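Local coordinates for protein kallikrein-10 (Homo sapiens, PDB 5LPE) that is a secreted, zymogen-like serine peptidase of the kallikrein family, inhibited by zinc and credited with a tumour-suppressor role in breast and prostate cancer, at residues 116-121 with 194-199. Numbering follows the deposited sequence.
Sequences LPYRCA and DETLQG
Leu116 and Leu197 begin the contact side by side, their side chains pointing the same way, with CD2 of Leu116 4.1 Å from CD2 of Leu197. Val34 of strand 26-35 touches both leucines, while Met224 and Asn228 of helix 224-230 lie against Leu116. In Pro117 the ring edge formed by CB, CG and CD lies against the carbonyl oxygen of Leu197, all three carbons within 3.5 Å of that O. CB of Pro117 is also 3.7 Å from the side-chain nitrogen NE2 of Gln198. At Tyr118 the side chain crosses that of Thr196 at about a right angle, and the methyl CG2 of Thr196 approaches the ring obliquely, 3.9 Å from CE1 of Tyr118.

From Arg119 onward the contact turns polar and shows how one glutamine can tie a loop without regular structure to a strand. With CG of Gln198 opposite the residue's own carbonyl carbon, a bend at chi2 (-71°) swings the amide toward the loop. NE2 of Gln198 donates to O of Arg119 at 2.9 Å along a nearly straight path (166°); the acceptor lies in the amide plane, although the donor sits above the carbonyl plane of Arg119. Beyond Cys120, which is joined by a disulfide to Cys221 just ahead of helix 224-230, the backbone N of Ala121 donates a weak hydrogen bond to OE1 of Gln198 (3.3 Å). A water donates to both OE1 of Gln198 and O of Ala121, while CB of Ala121 packs on the CG and CD of the same glutamine. Gln198 and Gly199 together face Leu191 in a classic beta bulge. The contact thus fastens the segment linking the two six-stranded antiparallel barrels to strand 196-203 of the second, within the double-barrel fold of chymotrypsin-like S1 peptidases.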
ATOM      1  N   LEU A 116       2.408  11.616  -3.903  1.00 30.89           N
ATOM      2  CA  LEU A 116       1.008  11.423  -3.554  1.00 29.96           C
ATOM      3  C   LEU A 116       0.082  11.774  -4.725  1.00 34.54           C
ATOM      4  O   LEU A 116       0.456  12.534  -5.616  1.00 34.61           O
ATOM      5  CB  LEU A 116       0.692  12.278  -2.335  1.00 30.37           C
ATOM      6  CG  LEU A 116       1.341  11.817  -1.037  1.00 27.13           C
ATOM      7  CD1 LEU A 116       1.366  12.942  -0.024  1.00 17.28           C
ATOM      8  CD2 LEU A 116       0.626  10.564  -0.525  1.00 26.38           C
ATOM      9  N   PRO A 117      -1.132  11.220  -4.759  1.00 32.73           N
ATOM     10  CA  PRO A 117      -2.038  11.522  -5.878  1.00 31.14           C
ATOM     11  C   PRO A 117      -2.458  12.982  -5.850  1.00 28.47           C
ATOM     12  O   PRO A 117      -2.837  13.509  -4.803  1.00 32.61           O
ATOM     13  CB  PRO A 117      -3.236  10.589  -5.636  1.00 23.79           C
ATOM     14  CG  PRO A 117      -3.263  10.406  -4.195  1.00 23.31           C
ATOM     15  CD  PRO A 117      -1.792  10.376  -3.750  1.00 24.90           C
ATOM     16  N   TYR A 118      -2.361  13.634  -7.005  1.00 31.50           N
ATOM     17  CA  TYR A 118      -2.919  14.954  -7.254  1.00 31.71           C
ATOM     18  C   TYR A 118      -4.271  14.875  -7.961  1.00 33.09           C
ATOM     19  O   TYR A 118      -4.831  15.910  -8.343  1.00 34.01           O
ATOM     20  CB  TYR A 118      -1.925  15.810  -8.045  1.00 22.35           C
ATOM     21  CG  TYR A 118      -1.480  15.207  -9.352  1.00 27.91           C
ATOM     22  CD1 TYR A 118      -0.434  14.301  -9.409  1.00 27.11           C
ATOM     23  CD2 TYR A 118      -2.110  15.549 -10.535  1.00 35.45           C
ATOM     24  CE1 TYR A 118      -0.034  13.763 -10.601  1.00 31.15           C
ATOM     25  CE2 TYR A 118      -1.716  15.011 -11.736  1.00 32.01           C
ATOM     26  CZ  TYR A 118      -0.679  14.125 -11.764  1.00 34.50           C
ATOM     27  OH  TYR A 118      -0.291  13.598 -12.976  1.00 47.59           O
ATOM     28  N   ARG A 119      -4.820  13.670  -8.098  1.00 35.22           N
ATOM     29  CA  ARG A 119      -5.875  13.321  -9.037  1.00 29.38           C
ATOM     30  C   ARG A 119      -6.293  11.887  -8.721  1.00 36.54           C
ATOM     31  O   ARG A 119      -5.501  11.111  -8.178  1.00 37.46           O
ATOM     32  CB  ARG A 119      -5.318  13.437 -10.464  1.00 37.24           C
ATOM     33  CG  ARG A 119      -6.257  13.467 -11.648  1.00 43.29           C
ATOM     34  CD  ARG A 119      -5.414  13.329 -12.954  1.00 46.50           C
ATOM     35  NE  ARG A 119      -4.668  12.065 -13.012  1.00 48.93           N
ATOM     36  CZ  ARG A 119      -5.233  10.874 -13.225  1.00 51.53           C
ATOM     37  NH1 ARG A 119      -6.550  10.789 -13.395  1.00 49.90           N
ATOM     38  NH2 ARG A 119      -4.494   9.768 -13.264  1.00 47.16           N
ATOM     39  N   CYS A 120      -7.517  11.529  -9.088  1.00 40.92           N
ATOM     40  CA  CYS A 120      -8.027  10.181  -8.857  1.00 33.97           C
ATOM     41  C   CYS A 120      -7.894   9.359 -10.131  1.00 33.36           C
ATOM     42  O   CYS A 120      -8.145   9.852 -11.235  1.00 36.35           O
ATOM     43  CB  CYS A 120      -9.490  10.188  -8.408  1.00 33.43           C
ATOM     44  SG  CYS A 120      -9.841  10.892  -6.781  1.00 44.67           S
ATOM     45  N   ALA A 121      -7.489   8.109  -9.969  1.00 33.27           N
ATOM     46  CA  ALA A 121      -7.331   7.225 -11.104  1.00 33.59           C
ATOM     47  C   ALA A 121      -8.686   6.648 -11.478  1.00 31.78           C
ATOM     48  O   ALA A 121      -9.499   6.325 -10.608  1.00 29.24           O
ATOM     49  CB  ALA A 121      -6.333   6.118 -10.780  1.00 32.02           C
ATOM     50  N   ASP A 194       0.941   5.349 -12.910  1.00 45.86           N
ATOM     51  CA  ASP A 194       1.770   6.403 -13.507  1.00 47.53           C
ATOM     52  C   ASP A 194       2.665   7.065 -12.454  1.00 45.52           C
ATOM     53  O   ASP A 194       2.751   8.298 -12.351  1.00 46.39           O
ATOM     54  CB  ASP A 194       0.901   7.440 -14.232  1.00 49.70           C
ATOM     55  CG  ASP A 194       1.531   7.921 -15.545  1.00 62.80           C
ATOM     56  OD1 ASP A 194       2.763   7.765 -15.680  1.00 59.06           O
ATOM     57  OD2 ASP A 194       0.812   8.476 -16.424  1.00 66.07           O
ATOM     58  N   GLU A 195       3.367   6.221 -11.682  1.00 45.15           N
ATOM     59  CA  GLU A 195       4.282   6.682 -10.625  1.00 45.29           C
ATOM     60  C   GLU A 195       3.616   7.658  -9.650  1.00 35.82           C
ATOM     61  O   GLU A 195       4.238   8.606  -9.155  1.00 35.96           O
ATOM     62  CB  GLU A 195       5.550   7.278 -11.232  1.00 52.14           C
ATOM     63  CG  GLU A 195       6.511   6.208 -11.737  1.00 48.99           C
ATOM     64  CD  GLU A 195       7.839   6.338 -11.070  1.00 52.78           C
ATOM     65  OE1 GLU A 195       8.799   5.671 -11.498  1.00 59.29           O
ATOM     66  OE2 GLU A 195       7.920   7.119 -10.101  1.00 50.40           O
ATOM     67  N   THR A 196       2.333   7.409  -9.401  1.00 34.28           N
ATOM     68  CA  THR A 196       1.536   7.985  -8.326  1.00 36.63           C
ATOM     69  C   THR A 196       1.008   6.859  -7.432  1.00 32.71           C
ATOM     70  O   THR A 196       0.876   5.709  -7.859  1.00 28.67           O
ATOM     71  CB  THR A 196       0.349   8.812  -8.880  1.00 33.40           C
ATOM     72  OG1 THR A 196       0.128   8.453 -10.246  1.00 43.21           O
ATOM     73  CG2 THR A 196       0.589  10.323  -8.801  1.00 31.36           C
ATOM     74  N   LEU A 197       0.685   7.215  -6.189  1.00 28.66           N
ATOM     75  CA  LEU A 197       0.133   6.291  -5.211  1.00 23.23           C
ATOM     76  C   LEU A 197      -1.373   6.481  -5.228  1.00 24.04           C
ATOM     77  O   LEU A 197      -1.875   7.491  -4.735  1.00 28.12           O
ATOM     78  CB  LEU A 197       0.682   6.601  -3.824  1.00 26.79           C
ATOM     79  CG  LEU A 197       0.164   5.789  -2.654  1.00 21.07           C
ATOM     80  CD1 LEU A 197       0.910   4.461  -2.587  1.00 21.86           C
ATOM     81  CD2 LEU A 197       0.389   6.616  -1.437  1.00 13.04           C
ATOM     82  N   GLN A 198      -2.097   5.539  -5.812  1.00 20.83           N
ATOM     83  CA  GLN A 198      -3.539   5.656  -5.776  1.00 22.40           C
ATOM     84  C   GLN A 198      -4.209   4.820  -4.681  1.00 22.97           C
ATOM     85  O   GLN A 198      -5.366   5.095  -4.344  1.00 19.22           O
ATOM     86  CB  GLN A 198      -4.104   5.315  -7.164  1.00 25.13           C
ATOM     87  CG  GLN A 198      -3.735   6.353  -8.252  1.00 22.34           C
ATOM     88  CD  GLN A 198      -4.473   7.677  -8.086  1.00 24.03           C
ATOM     89  OE1 GLN A 198      -5.483   7.757  -7.386  1.00 29.11           O
ATOM     90  NE2 GLN A 198      -3.968   8.715  -8.719  1.00 23.11           N
ATOM     91  N   GLY A 199      -3.518   3.866  -4.055  1.00 18.96           N
ATOM     92  CA  GLY A 199      -4.210   2.998  -3.122  1.00 18.27           C
ATOM     93  C   GLY A 199      -3.303   2.265  -2.163  1.00 18.73           C
ATOM     94  O   GLY A 199      -2.163   1.929  -2.493  1.00 23.54           O
TER
HETATM   95  O   HOH W   1      -8.483   6.615  -7.741  1.00 28.00           O